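Local coordinates for protein N-hydroxyarylamine O-acetyltransferase (Bacillus cereus, PDB 4DMO) that probably transfers acetyl groups to arylamines and N-hydroxyarylamines, as an arylamine N-acetyltransferase with a non-canonical Cys-His-Glu catalytic triad, at residues G86-L91 against V114-N119; E120-E125 against P136-G141; R152-M157 against I164-K169. All blocks are in the same frame, centred on the assembly; numbering follows the deposited sequence.

Contact 1. Residues G86-L91 against V114-N119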
ATOM      1  N   GLY A  86      17.277 -10.440  -2.348  1.00 29.81           N
ATOM      2  CA  GLY A  86      18.281 -10.295  -3.389  1.00 31.56           C
ATOM      3  C   GLY A  86      17.907  -9.380  -4.552  1.00 39.80           C
ATOM      4  O   GLY A  86      18.732  -9.162  -5.444  1.00 40.76           O
ATOM      5  N   PHE A  87      16.686  -8.846  -4.572  1.00 32.04           N
ATOM      6  CA  PHE A  87      16.282  -7.917  -5.638  1.00 32.48           C
ATOM      7  C   PHE A  87      16.905  -6.534  -5.533  1.00 22.23           C
ATOM      8  O   PHE A  87      17.132  -6.023  -4.440  1.00 35.71           O
ATOM      9  CB  PHE A  87      14.788  -7.720  -5.635  1.00 30.44           C
ATOM     10  CG  PHE A  87      14.038  -8.914  -6.037  1.00 28.76           C
ATOM     11  CD1 PHE A  87      13.525  -9.755  -5.079  1.00 26.47           C
ATOM     12  CD2 PHE A  87      13.821  -9.192  -7.365  1.00 23.62           C
ATOM     13  CE1 PHE A  87      12.805 -10.857  -5.441  1.00 30.32           C
ATOM     14  CE2 PHE A  87      13.112 -10.292  -7.732  1.00 28.40           C
ATOM     15  CZ  PHE A  87      12.600 -11.130  -6.758  1.00 21.72           C
ATOM     16  N   ASP A  88      17.112  -5.903  -6.681  1.00 24.73           N
ATOM     17  CA  ASP A  88      17.646  -4.550  -6.731  1.00 33.67           C
ATOM     18  C   ASP A  88      16.508  -3.534  -6.687  1.00 42.21           C
ATOM     19  O   ASP A  88      15.860  -3.242  -7.710  1.00 35.14           O
ATOM     20  CB  ASP A  88      18.483  -4.355  -7.988  1.00 37.00           C
ATOM     21  CG  ASP A  88      19.082  -2.965  -8.063  1.00 45.69           C
ATOM     22  OD1 ASP A  88      18.975  -2.240  -7.050  1.00 41.59           O
ATOM     23  OD2 ASP A  88      19.687  -2.619  -9.112  1.00 52.03           O
ATOM     24  N   VAL A  89      16.256  -3.027  -5.479  1.00 36.73           N
ATOM     25  CA  VAL A  89      15.077  -2.210  -5.201  1.00 29.82           C
ATOM     26  C   VAL A  89      15.407  -0.841  -4.633  1.00 24.94           C
ATOM     27  O   VAL A  89      16.470  -0.623  -4.031  1.00 24.65           O
ATOM     28  CB  VAL A  89      14.111  -2.944  -4.232  1.00 24.64           C
ATOM     29  CG1 VAL A  89      13.390  -4.074  -4.956  1.00 28.63           C
ATOM     30  CG2 VAL A  89      14.834  -3.462  -3.006  1.00 27.75           C
ATOM     31  N   HIS A  90      14.478   0.086  -4.820  1.00 27.76           N
ATOM     32  CA  HIS A  90      14.665   1.453  -4.343  1.00 28.23           C
ATOM     33  C   HIS A  90      13.314   2.070  -3.965  1.00 21.29           C
ATOM     34  O   HIS A  90      12.296   1.742  -4.538  1.00 25.67           O
ATOM     35  CB  HIS A  90      15.340   2.290  -5.438  1.00 32.64           C
ATOM     36  CG  HIS A  90      16.527   1.610  -6.063  1.00 50.50           C
ATOM     37  ND1 HIS A  90      17.808   1.720  -5.555  1.00 45.80           N
ATOM     38  CD2 HIS A  90      16.628   0.815  -7.160  1.00 47.46           C
ATOM     39  CE1 HIS A  90      18.638   1.010  -6.300  1.00 47.89           C
ATOM     40  NE2 HIS A  90      17.948   0.449  -7.279  1.00 42.99           N
ATOM     41  N   LEU A  91      13.322   2.979  -3.008  1.00 19.31           N
ATOM     42  CA  LEU A  91      12.138   3.723  -2.661  1.00 18.73           C
ATOM     43  C   LEU A  91      12.086   4.980  -3.521  1.00 24.44           C
ATOM     44  O   LEU A  91      13.118   5.523  -3.933  1.00 24.40           O
ATOM     45  CB  LEU A  91      12.162   4.117  -1.185  1.00 26.10           C
ATOM     46  CG  LEU A  91      11.950   3.017  -0.155  1.00 20.00           C
ATOM     47  CD1 LEU A  91      11.977   3.586   1.238  1.00 23.76           C
ATOM     48  CD2 LEU A  91      10.630   2.333  -0.415  1.00 23.75           C
ATOM     49  N   VAL A 114      10.532   0.829  -6.384  1.00 15.98           N
ATOM     50  CA  VAL A 114      10.832   0.442  -7.764  1.00 28.54           C
ATOM     51  C   VAL A 114      11.851  -0.702  -7.760  1.00 27.56           C
ATOM     52  O   VAL A 114      12.763  -0.764  -6.915  1.00 26.89           O
ATOM     53  CB  VAL A 114      11.339   1.601  -8.631  1.00 29.35           C
ATOM     54  CG1 VAL A 114      10.291   2.714  -8.697  1.00 19.23           C
ATOM     55  CG2 VAL A 114      12.638   2.101  -8.084  1.00 33.23           C
ATOM     56  N   LEU A 115      11.627  -1.630  -8.674  1.00 23.12           N
ATOM     57  CA  LEU A 115      12.400  -2.857  -8.774  1.00 27.80           C
ATOM     58  C   LEU A 115      13.021  -2.980 -10.180  1.00 31.72           C
ATOM     59  O   LEU A 115      12.366  -2.739 -11.193  1.00 24.46           O
ATOM     60  CB  LEU A 115      11.507  -4.070  -8.498  1.00 20.74           C
ATOM     61  CG  LEU A 115      12.196  -5.406  -8.834  1.00 32.24           C
ATOM     62  CD1 LEU A 115      13.384  -5.635  -7.947  1.00 40.43           C
ATOM     63  CD2 LEU A 115      11.248  -6.584  -8.727  1.00 40.52           C
ATOM     64  N   THR A 116      14.285  -3.375 -10.207  1.00 31.30           N
ATOM     65  CA  THR A 116      15.016  -3.625 -11.427  1.00 30.82           C
ATOM     66  C   THR A 116      15.165  -5.113 -11.657  1.00 31.95           C
ATOM     67  O   THR A 116      15.783  -5.816 -10.862  1.00 34.62           O
ATOM     68  CB  THR A 116      16.408  -3.026 -11.333  1.00 32.71           C
ATOM     69  OG1 THR A 116      16.293  -1.617 -11.140  1.00 37.54           O
ATOM     70  CG2 THR A 116      17.201  -3.292 -12.579  1.00 40.67           C
ATOM     71  N   HIS A 117      14.615  -5.581 -12.766  1.00 30.89           N
ATOM     72  CA  HIS A 117      14.785  -6.952 -13.181  1.00 32.46           C
ATOM     73  C   HIS A 117      15.180  -7.008 -14.656  1.00 38.23           C
ATOM     74  O   HIS A 117      14.528  -6.392 -15.503  1.00 35.94           O
ATOM     75  CB  HIS A 117      13.489  -7.718 -12.981  1.00 37.09           C
ATOM     76  CG  HIS A 117      13.568  -9.155 -13.390  1.00 33.41           C
ATOM     77  ND1 HIS A 117      14.375 -10.069 -12.743  1.00 33.83           N
ATOM     78  CD2 HIS A 117      12.933  -9.842 -14.369  1.00 38.07           C
ATOM     79  CE1 HIS A 117      14.239 -11.254 -13.310  1.00 35.61           C
ATOM     80  NE2 HIS A 117      13.366 -11.144 -14.297  1.00 37.37           N
ATOM     81  N   HIS A 118      16.248  -7.738 -14.967  1.00 44.75           N
ATOM     82  CA  HIS A 118      16.686  -7.887 -16.359  1.00 39.27           C
ATOM     83  C   HIS A 118      16.798  -6.514 -17.016  1.00 30.93           C
ATOM     84  O   HIS A 118      16.301  -6.312 -18.118  1.00 28.99           O
ATOM     85  CB  HIS A 118      15.693  -8.764 -17.164  1.00 43.18           C
ATOM     86  CG  HIS A 118      15.701 -10.224 -16.788  1.00 46.72           C
ATOM     87  ND1 HIS A 118      14.918 -11.165 -17.436  1.00 42.71           N
ATOM     88  CD2 HIS A 118      16.401 -10.902 -15.844  1.00 45.41           C
ATOM     89  CE1 HIS A 118      15.132 -12.356 -16.897  1.00 37.90           C
ATOM     90  NE2 HIS A 118      16.030 -12.226 -15.934  1.00 48.29           N
ATOM     91  N   ASN A 119      17.421  -5.557 -16.331  1.00 35.67           N
ATOM     92  CA  ASN A 119      17.648  -4.246 -16.935  1.00 37.42           C
ATOM     93  C   ASN A 119      16.384  -3.408 -17.138  1.00 27.36           C
ATOM     94  O   ASN A 119      16.457  -2.355 -17.761  1.00 28.90           O
ATOM     95  CB  ASN A 119      18.349  -4.403 -18.296  1.00 39.34           C
ATOM     96  CG  ASN A 119      19.827  -4.052 -18.242  1.00 48.13           C
ATOM     97  OD1 ASN A 119      20.221  -3.092 -17.563  1.00 46.43           O
ATOM     98  ND2 ASN A 119      20.663  -4.842 -18.944  1.00 40.72           N
TER

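Contact 2. Residues E120-E125 against P136-G141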
ATOM      1  N   GLU A 120      15.234  -3.860 -16.637  1.00 25.00           N
ATOM      2  CA  GLU A 120      14.003  -3.094 -16.824  1.00 29.33           C
ATOM      3  C   GLU A 120      13.328  -2.760 -15.507  1.00 35.14           C
ATOM      4  O   GLU A 120      13.369  -3.534 -14.542  1.00 30.78           O
ATOM      5  CB  GLU A 120      13.037  -3.831 -17.749  1.00 33.68           C
ATOM      6  CG  GLU A 120      13.298  -3.566 -19.246  1.00 44.83           C
ATOM      7  CD  GLU A 120      12.532  -4.515 -20.137  1.00 51.39           C
ATOM      8  OE1 GLU A 120      11.802  -5.377 -19.590  1.00 48.64           O
ATOM      9  OE2 GLU A 120      12.656  -4.392 -21.378  1.00 55.24           O
ATOM     10  N   LEU A 121      12.672  -1.604 -15.498  1.00 35.34           N
ATOM     11  CA  LEU A 121      12.160  -1.033 -14.269  1.00 30.33           C
ATOM     12  C   LEU A 121      10.715  -1.428 -14.092  1.00 36.53           C
ATOM     13  O   LEU A 121       9.956  -1.454 -15.069  1.00 30.54           O
ATOM     14  CB  LEU A 121      12.291   0.489 -14.284  1.00 21.40           C
ATOM     15  CG  LEU A 121      13.517   1.120 -13.622  1.00 35.59           C
ATOM     16  CD1 LEU A 121      13.170   2.544 -13.158  1.00 39.02           C
ATOM     17  CD2 LEU A 121      14.052   0.313 -12.441  1.00 36.91           C
ATOM     18  N   TYR A 122      10.368  -1.759 -12.840  1.00 27.12           N
ATOM     19  CA  TYR A 122       8.994  -2.040 -12.441  1.00 29.91           C
ATOM     20  C   TYR A 122       8.673  -1.274 -11.180  1.00 26.86           C
ATOM     21  O   TYR A 122       9.493  -1.190 -10.278  1.00 26.94           O
ATOM     22  CB  TYR A 122       8.778  -3.539 -12.198  1.00 34.37           C
ATOM     23  CG  TYR A 122       9.051  -4.387 -13.421  1.00 27.75           C
ATOM     24  CD1 TYR A 122      10.340  -4.697 -13.783  1.00 22.29           C
ATOM     25  CD2 TYR A 122       8.010  -4.858 -14.210  1.00 30.21           C
ATOM     26  CE1 TYR A 122      10.605  -5.436 -14.896  1.00 22.68           C
ATOM     27  CE2 TYR A 122       8.260  -5.603 -15.343  1.00 25.37           C
ATOM     28  CZ  TYR A 122       9.567  -5.896 -15.675  1.00 28.73           C
ATOM     29  OH  TYR A 122       9.841  -6.649 -16.788  1.00 36.23           O
ATOM     30  N   LEU A 123       7.474  -0.714 -11.139  1.00 32.20           N
ATOM     31  CA  LEU A 123       6.925  -0.116  -9.931  1.00 20.73           C
ATOM     32  C   LEU A 123       6.266  -1.218  -9.115  1.00 23.30           C
ATOM     33  O   LEU A 123       5.369  -1.917  -9.603  1.00 19.73           O
ATOM     34  CB  LEU A 123       5.884   0.917 -10.302  1.00 21.15           C
ATOM     35  CG  LEU A 123       5.108   1.668  -9.230  1.00 22.61           C
ATOM     36  CD1 LEU A 123       5.988   2.696  -8.519  1.00 23.41           C
ATOM     37  CD2 LEU A 123       3.930   2.330  -9.901  1.00 23.55           C
ATOM     38  N   ILE A 124       6.712  -1.372  -7.872  1.00 21.75           N
ATOM     39  CA  ILE A 124       6.067  -2.289  -6.935  1.00 18.81           C
ATOM     40  C   ILE A 124       5.133  -1.520  -5.972  1.00 19.43           C
ATOM     41  O   ILE A 124       5.589  -0.792  -5.082  1.00 18.23           O
ATOM     42  CB  ILE A 124       7.135  -3.070  -6.142  1.00 19.30           C
ATOM     43  CG1 ILE A 124       8.155  -3.685  -7.120  1.00 28.98           C
ATOM     44  CG2 ILE A 124       6.481  -4.108  -5.228  1.00 21.20           C
ATOM     45  CD1 ILE A 124       7.537  -4.578  -8.242  1.00 22.68           C
ATOM     46  N   GLU A 125       3.830  -1.690  -6.163  1.00 15.43           N
ATOM     47  CA  GLU A 125       2.846  -0.902  -5.429  1.00 19.73           C
ATOM     48  C   GLU A 125       1.900  -1.786  -4.641  1.00 16.11           C
ATOM     49  O   GLU A 125       1.006  -2.436  -5.197  1.00 11.17           O
ATOM     50  CB  GLU A 125       2.046   0.010  -6.375  1.00 17.54           C
ATOM     51  CG  GLU A 125       1.029   0.891  -5.686  1.00 20.11           C
ATOM     52  CD  GLU A 125       1.659   1.760  -4.611  1.00 18.48           C
ATOM     53  OE1 GLU A 125       2.409   2.702  -4.971  1.00 14.42           O
ATOM     54  OE2 GLU A 125       1.373   1.516  -3.411  1.00 13.01           O
ATOM     55  N   PRO A 136       3.774  -6.387 -10.369  1.00 21.19           N
ATOM     56  CA  PRO A 136       4.661  -5.311 -10.816  1.00 21.51           C
ATOM     57  C   PRO A 136       4.108  -4.553 -12.035  1.00 26.48           C
ATOM     58  O   PRO A 136       3.489  -5.131 -12.917  1.00 18.44           O
ATOM     59  CB  PRO A 136       5.958  -6.057 -11.192  1.00 24.76           C
ATOM     60  CG  PRO A 136       5.912  -7.300 -10.416  1.00 21.72           C
ATOM     61  CD  PRO A 136       4.458  -7.691 -10.392  1.00 26.86           C
ATOM     62  N   VAL A 137       4.306  -3.244 -12.047  1.00 27.49           N
ATOM     63  CA  VAL A 137       3.886  -2.437 -13.170  1.00 25.37           C
ATOM     64  C   VAL A 137       5.142  -2.012 -13.933  1.00 25.61           C
ATOM     65  O   VAL A 137       5.996  -1.274 -13.409  1.00 25.18           O
ATOM     66  CB  VAL A 137       3.099  -1.175 -12.724  1.00 22.92           C
ATOM     67  CG1 VAL A 137       2.591  -0.412 -13.976  1.00 22.54           C
ATOM     68  CG2 VAL A 137       1.947  -1.554 -11.795  1.00 19.69           C
ATOM     69  N   PRO A 138       5.266  -2.486 -15.171  1.00 22.13           N
ATOM     70  CA  PRO A 138       6.453  -2.167 -15.961  1.00 28.08           C
ATOM     71  C   PRO A 138       6.455  -0.715 -16.409  1.00 24.09           C
ATOM     72  O   PRO A 138       5.457  -0.191 -16.899  1.00 22.97           O
ATOM     73  CB  PRO A 138       6.330  -3.095 -17.164  1.00 26.43           C
ATOM     74  CG  PRO A 138       4.837  -3.281 -17.336  1.00 28.09           C
ATOM     75  CD  PRO A 138       4.268  -3.262 -15.932  1.00 30.48           C
ATOM     76  N   PHE A 139       7.594  -0.077 -16.231  1.00 20.44           N
ATOM     77  CA  PHE A 139       7.789   1.270 -16.707  1.00 29.09           C
ATOM     78  C   PHE A 139       7.672   1.363 -18.244  1.00 30.66           C
ATOM     79  O   PHE A 139       7.423   2.446 -18.775  1.00 31.08           O
ATOM     80  CB  PHE A 139       9.156   1.789 -16.259  1.00 23.07           C
ATOM     81  CG  PHE A 139       9.151   2.430 -14.892  1.00 24.62           C
ATOM     82  CD1 PHE A 139       8.898   1.681 -13.758  1.00 23.30           C
ATOM     83  CD2 PHE A 139       9.421   3.789 -14.751  1.00 29.61           C
ATOM     84  CE1 PHE A 139       8.913   2.269 -12.499  1.00 31.27           C
ATOM     85  CE2 PHE A 139       9.425   4.402 -13.493  1.00 31.05           C
ATOM     86  CZ  PHE A 139       9.184   3.632 -12.365  1.00 29.86           C
ATOM     87  N   LEU A 140       7.852   0.239 -18.944  1.00 33.01           N
ATOM     88  CA  LEU A 140       7.734   0.201 -20.411  1.00 40.54           C
ATOM     89  C   LEU A 140       6.349   0.598 -20.901  1.00 36.66           C
ATOM     90  O   LEU A 140       6.172   0.910 -22.075  1.00 42.26           O
ATOM     91  CB  LEU A 140       8.129  -1.163 -20.987  1.00 33.94           C
ATOM     92  CG  LEU A 140       9.635  -1.342 -21.201  1.00 36.33           C
ATOM     93  CD1 LEU A 140       9.916  -2.603 -21.989  1.00 34.97           C
ATOM     94  CD2 LEU A 140      10.285  -0.137 -21.876  1.00 38.10           C
ATOM     95  N   GLY A 141       5.356   0.525 -20.030  1.00 31.03           N
ATOM     96  CA  GLY A 141       4.128   1.237 -20.289  1.00 26.47           C
ATOM     97  C   GLY A 141       2.953   0.318 -20.374  1.00 21.34           C
ATOM     98  O   GLY A 141       1.816   0.766 -20.445  1.00 21.32           O
TER
HETATM   99  O   HOH W   1       9.665  -1.705 -17.753  1.00 22.57           O

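Contact 3. Residues R152-M157 against I164-K169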
ATOM      1  N   ARG A 152      -1.077   1.575 -15.372  1.00 23.11           N
ATOM      2  CA  ARG A 152       0.043   1.731 -16.296  1.00 20.75           C
ATOM      3  C   ARG A 152       0.871   2.929 -15.892  1.00 18.69           C
ATOM      4  O   ARG A 152       0.372   3.899 -15.295  1.00 17.75           O
ATOM      5  CB  ARG A 152      -0.452   1.910 -17.752  1.00 23.25           C
ATOM      6  CG  ARG A 152      -0.790   3.348 -18.118  1.00 27.74           C
ATOM      7  CD  ARG A 152      -1.427   3.518 -19.509  1.00 34.83           C
ATOM      8  NE  ARG A 152      -2.049   4.842 -19.664  1.00 32.65           N
ATOM      9  CZ  ARG A 152      -2.795   5.220 -20.708  1.00 38.00           C
ATOM     10  NH1 ARG A 152      -3.018   4.376 -21.716  1.00 38.06           N
ATOM     11  NH2 ARG A 152      -3.339   6.432 -20.749  1.00 28.15           N
ATOM     12  N   ILE A 153       2.130   2.890 -16.277  1.00 20.47           N
ATOM     13  CA  ILE A 153       3.028   3.995 -15.993  1.00 24.74           C
ATOM     14  C   ILE A 153       3.255   4.829 -17.246  1.00 21.92           C
ATOM     15  O   ILE A 153       3.343   4.289 -18.337  1.00 24.50           O
ATOM     16  CB  ILE A 153       4.382   3.458 -15.526  1.00 25.37           C
ATOM     17  CG1 ILE A 153       4.224   2.799 -14.148  1.00 22.10           C
ATOM     18  CG2 ILE A 153       5.415   4.575 -15.526  1.00 27.08           C
ATOM     19  CD1 ILE A 153       5.489   2.176 -13.660  1.00 27.29           C
ATOM     20  N   ARG A 154       3.346   6.143 -17.096  1.00 19.09           N
ATOM     21  CA  ARG A 154       3.766   6.986 -18.200  1.00 29.50           C
ATOM     22  C   ARG A 154       4.804   7.964 -17.707  1.00 27.97           C
ATOM     23  O   ARG A 154       4.719   8.471 -16.586  1.00 24.15           O
ATOM     24  CB  ARG A 154       2.580   7.715 -18.848  1.00 29.64           C
ATOM     25  CG  ARG A 154       1.628   6.778 -19.583  1.00 23.54           C
ATOM     26  CD  ARG A 154       0.814   7.520 -20.668  1.00 27.07           C
ATOM     27  NE  ARG A 154      -0.195   8.418 -20.102  1.00 25.78           N
ATOM     28  CZ  ARG A 154      -0.130   9.756 -20.113  1.00 31.75           C
ATOM     29  NH1 ARG A 154       0.900  10.394 -20.658  1.00 24.50           N
ATOM     30  NH2 ARG A 154      -1.090  10.471 -19.546  1.00 26.06           N
ATOM     31  N   LYS A 155       5.820   8.179 -18.527  1.00 19.97           N
ATOM     32  CA  LYS A 155       6.776   9.240 -18.268  1.00 30.44           C
ATOM     33  C   LYS A 155       6.050  10.538 -18.562  1.00 28.23           C
ATOM     34  O   LYS A 155       5.557  10.747 -19.665  1.00 40.35           O
ATOM     35  CB  LYS A 155       8.011   9.087 -19.162  1.00 32.55           C
ATOM     36  CG  LYS A 155       9.269   9.773 -18.631  1.00 33.69           C
ATOM     37  CD  LYS A 155      10.435   9.639 -19.632  1.00 40.83           C
ATOM     38  CE  LYS A 155      11.784  10.029 -19.023  1.00 40.09           C
ATOM     39  NZ  LYS A 155      11.796  11.458 -18.579  1.00 45.97           N
ATOM     40  N   GLU A 156       5.937  11.387 -17.555  1.00 29.83           N
ATOM     41  CA  GLU A 156       5.250  12.653 -17.712  1.00 31.32           C
ATOM     42  C   GLU A 156       5.569  13.629 -16.589  1.00 33.70           C
ATOM     43  O   GLU A 156       5.335  13.372 -15.406  1.00 29.94           O
ATOM     44  CB  GLU A 156       3.754  12.451 -17.792  1.00 28.47           C
ATOM     45  CG  GLU A 156       3.027  13.755 -18.024  1.00 34.56           C
ATOM     46  CD  GLU A 156       1.550  13.563 -18.286  1.00 41.39           C
ATOM     47  OE1 GLU A 156       0.753  13.973 -17.422  1.00 45.71           O
ATOM     48  OE2 GLU A 156       1.187  13.007 -19.357  1.00 53.97           O
ATOM     49  N   MET A 157       6.122  14.757 -17.001  1.00 31.58           N
ATOM     50  CA  MET A 157       6.499  15.815 -16.098  1.00 31.45           C
ATOM     51  C   MET A 157       5.210  16.423 -15.605  1.00 25.32           C
ATOM     52  O   MET A 157       4.324  16.735 -16.389  1.00 27.24           O
ATOM     53  CB  MET A 157       7.344  16.856 -16.836  1.00 31.10           C
ATOM     54  CG  MET A 157       8.062  17.877 -15.954  1.00 37.61           C
ATOM     55  SD  MET A 157       9.279  17.132 -14.885  1.00 54.70           S
ATOM     56  CE  MET A 157       9.890  15.845 -15.981  1.00 36.66           C
ATOM     57  N   ILE A 164       4.184   9.012 -13.762  1.00 22.65           N
ATOM     58  CA  ILE A 164       2.845   8.933 -13.226  1.00 18.85           C
ATOM     59  C   ILE A 164       2.370   7.505 -13.256  1.00 20.89           C
ATOM     60  O   ILE A 164       2.777   6.710 -14.117  1.00 18.67           O
ATOM     61  CB  ILE A 164       1.817   9.805 -13.998  1.00 20.96           C
ATOM     62  CG1 ILE A 164       1.576   9.264 -15.412  1.00 19.72           C
ATOM     63  CG2 ILE A 164       2.253  11.272 -14.033  1.00 20.24           C
ATOM     64  CD1 ILE A 164       0.504  10.094 -16.203  1.00 20.71           C
ATOM     65  N   LEU A 165       1.516   7.196 -12.282  1.00 24.02           N
ATOM     66  CA  LEU A 165       0.758   5.962 -12.279  1.00 17.97           C
ATOM     67  C   LEU A 165      -0.681   6.293 -12.575  1.00 22.70           C
ATOM     68  O   LEU A 165      -1.354   6.992 -11.797  1.00 23.52           O
ATOM     69  CB  LEU A 165       0.849   5.262 -10.932  1.00 21.31           C
ATOM     70  CG  LEU A 165       0.056   3.972 -11.000  1.00 18.83           C
ATOM     71  CD1 LEU A 165       0.788   2.971 -11.854  1.00 17.28           C
ATOM     72  CD2 LEU A 165      -0.235   3.414  -9.626  1.00 30.36           C
ATOM     73  N   GLU A 166      -1.137   5.809 -13.724  1.00 22.03           N
ATOM     74  CA  GLU A 166      -2.485   6.017 -14.174  1.00 18.81           C
ATOM     75  C   GLU A 166      -3.289   4.758 -13.955  1.00 16.90           C
ATOM     76  O   GLU A 166      -2.762   3.664 -13.914  1.00 19.29           O
ATOM     77  CB  GLU A 166      -2.491   6.341 -15.673  1.00 28.41           C
ATOM     78  CG  GLU A 166      -2.488   7.808 -16.007  1.00 23.55           C
ATOM     79  CD  GLU A 166      -2.315   8.039 -17.485  1.00 30.76           C
ATOM     80  OE1 GLU A 166      -1.663   7.191 -18.131  1.00 32.05           O
ATOM     81  OE2 GLU A 166      -2.850   9.040 -18.005  1.00 31.47           O
ATOM     82  N   MET A 167      -4.586   4.918 -13.845  1.00 18.00           N
ATOM     83  CA  MET A 167      -5.436   3.786 -13.576  1.00 27.42           C
ATOM     84  C   MET A 167      -6.873   3.999 -14.044  1.00 31.58           C
ATOM     85  O   MET A 167      -7.357   5.139 -14.203  1.00 22.45           O
ATOM     86  CB  MET A 167      -5.467   3.511 -12.077  1.00 20.25           C
ATOM     87  CG  MET A 167      -6.240   4.568 -11.279  1.00 25.62           C
ATOM     88  SD  MET A 167      -5.996   4.484  -9.482  1.00 28.63           S
ATOM     89  CE  MET A 167      -6.981   5.875  -8.895  1.00 23.84           C
ATOM     90  N   ARG A 168      -7.572   2.889 -14.211  1.00 21.50           N
ATOM     91  CA  ARG A 168      -9.003   2.968 -14.389  1.00 29.14           C
ATOM     92  C   ARG A 168      -9.717   1.760 -13.795  1.00 31.08           C
ATOM     93  O   ARG A 168      -9.161   0.652 -13.782  1.00 29.25           O
ATOM     94  CB  ARG A 168      -9.301   3.142 -15.873  1.00 36.13           C
ATOM     95  CG  ARG A 168      -8.706   2.096 -16.751  1.00 39.07           C
ATOM     96  CD  ARG A 168      -8.807   2.537 -18.220  1.00 49.40           C
ATOM     97  NE  ARG A 168      -9.665   1.693 -19.056  1.00 50.64           N
ATOM     98  CZ  ARG A 168      -9.256   0.602 -19.690  1.00 44.74           C
ATOM     99  NH1 ARG A 168      -8.010   0.178 -19.556  1.00 51.79           N
ATOM    100  NH2 ARG A 168     -10.101  -0.083 -20.440  1.00 51.64           N
ATOM    101  N   LYS A 169     -10.932   1.997 -13.286  1.00 36.05           N
ATOM    102  CA  LYS A 169     -11.893   0.931 -12.969  1.00 33.19           C
ATOM    103  C   LYS A 169     -11.726   0.372 -11.569  1.00 34.80           C
ATOM    104  O   LYS A 169     -12.635  -0.286 -11.055  1.00 60.52           O
ATOM    105  CB  LYS A 169     -11.764  -0.220 -13.964  1.00 48.78           C
ATOM    106  CG  LYS A 169     -12.006   0.116 -15.446  1.00 54.39           C
ATOM    107  CD  LYS A 169     -11.497  -1.065 -16.305  1.00 59.90           C
ATOM    108  CE  LYS A 169     -12.120  -1.134 -17.684  1.00 61.57           C
ATOM    109  NZ  LYS A 169     -11.499  -2.255 -18.448  1.00 61.25           N
TER

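Contact 1. Residues G86-L91 against V114-N119
L115 presses one methyl group, CD1, against two side chains of the facing segment. F87 CB is 3.4 Å from L115 CD1. V89 CG1 lies 3.4 Å from the same L115 CD1, closer than usual van der Waals contact. L115 CG is anti to the backbone N (chi1 170°), which swings the isobutyl group toward 86-91. The F87 ring meets this leucine obliquely, with F87 CD2 3.6 Å from L115 CD1. V89 and L115 project from the same face of a beta hairpin, made by strands 88-98 and 103-117 of the large antiparallel sheet. Helix 71-84 covers V89 on this side, and L27 of helix 27-37 touches both F87 and L115. G86 ends helix 71-84 in a Schellman motif, just ahead of the strand. H90 and V114 form a hydrogen-bonded pair: H90 N donates to V114 O at 2.8 Å, and V114 N returns a bond to H90 O at 2.7 Å. Their side chains emerge on the other face, where H90 CB packs on V114 CG2 at 3.8 Å. On that face D88 and T116 lie alongside each other and point the same way, with D88 OD2 4.0 Å from T116 CB.

Contact 2. Residues E120-E125 against P136-G141
L123 and V137 form a hydrogen-bonded antiparallel pair at one edge of the eight-stranded sheet, where the short strand 137-138 adds onto strand 120-124. L123 N donates to V137 O at 2.8 Å, and V137 N donates to L123 O at 3.0 Å. The ladder goes on into a type I turn from P138 to G141, with F139 N bonded to L121 O at 3.0 Å. A water also donates to L121 O and accepts from L140 N. It ties the turn to the strand. L121 CD1 sits over the centre of the F139 ring in a CH-pi contact, 4.1 Å from the centroid and 5° off the normal. The ring's edge faces the backbone, with F139 CE1 3.6 Å from L123 N. Y122, on the other face with P138, meets two prolines obliquely: Y122 CE2 is 3.7 Å from P138 CB, and Y122 CD2 is 3.8 Å from P136 CB. E125 ends the segment hydrogen-bonded to H110 and N75, consistent with the glutamate of the Cys-His-Glu triad. I153 of strand 149-158 packs on L123, V137 and F139, while I124 rests on M78 and L82 of helix 71-84.

Contact 3. Residues R152-M157 against I164-K169
Strands 152-157 and 164-168 run antiparallel, 139° apart and 4.9 Å at closest approach, with R152-E166 and R154-I164 as hydrogen-bonded pairs. They are the two arms of the beta hairpin 149-158/163-168. R152, R154, E156 and E166 build a salt-bridge network along one face of it. R154 grips E166 side-on: its NE reaches E166 OE1 at 2.7 Å, and its NH2 reaches E166 OE2 at 2.7 Å. The guanidinium and carboxylate planes are turned 57° apart. The R154 chain bends at CG-CD (chi3 -71°), which turns its guanidinium back across the carboxylate. I164 CD1 lies over one face of that guanidinium, 3.7 Å from R154 NH2. At another corner of the group, R154 NH1 hydrogen-bonds E156 OE2 at 2.9 Å. The two arginines would be expected to keep the buried E166 ionised. R152 also makes a cation-pi contact with W182, a residue of the pocket for the bound piperidinium sulfonate. I153 and L165 lie on the opposite face, where both touch L123. R152 NE reaches E166 OE1 at 2.8 Å, from the opposite face of the carboxylate to R154 NE.

The three contacts follow one another along the chain, all in the same eight-stranded antiparallel sheet. Contacts 1 and 2 have centres 10 Å apart and join directly, because strands 103-117 and 120-124 are neighbours. L115 N probably bonds Y122 O there. Contact 3 lies farther along the strand order, beyond strand 183-188, yet its centre is only 11 Å from that of contact 2. I153 CD1 bridges them, packing 3.4 Å from F139 CD1. The sheet thus curls round so that strands far apart in its order meet, consistent with the beta barrel of the second domain of arylamine N-acetyltransferases. It carries E125, probably of the triad, just after strand 120-124, and the bound piperidinium sulfonate beside contact 3. Contacts 1 and 3 do not touch; their centres are 20 Å apart.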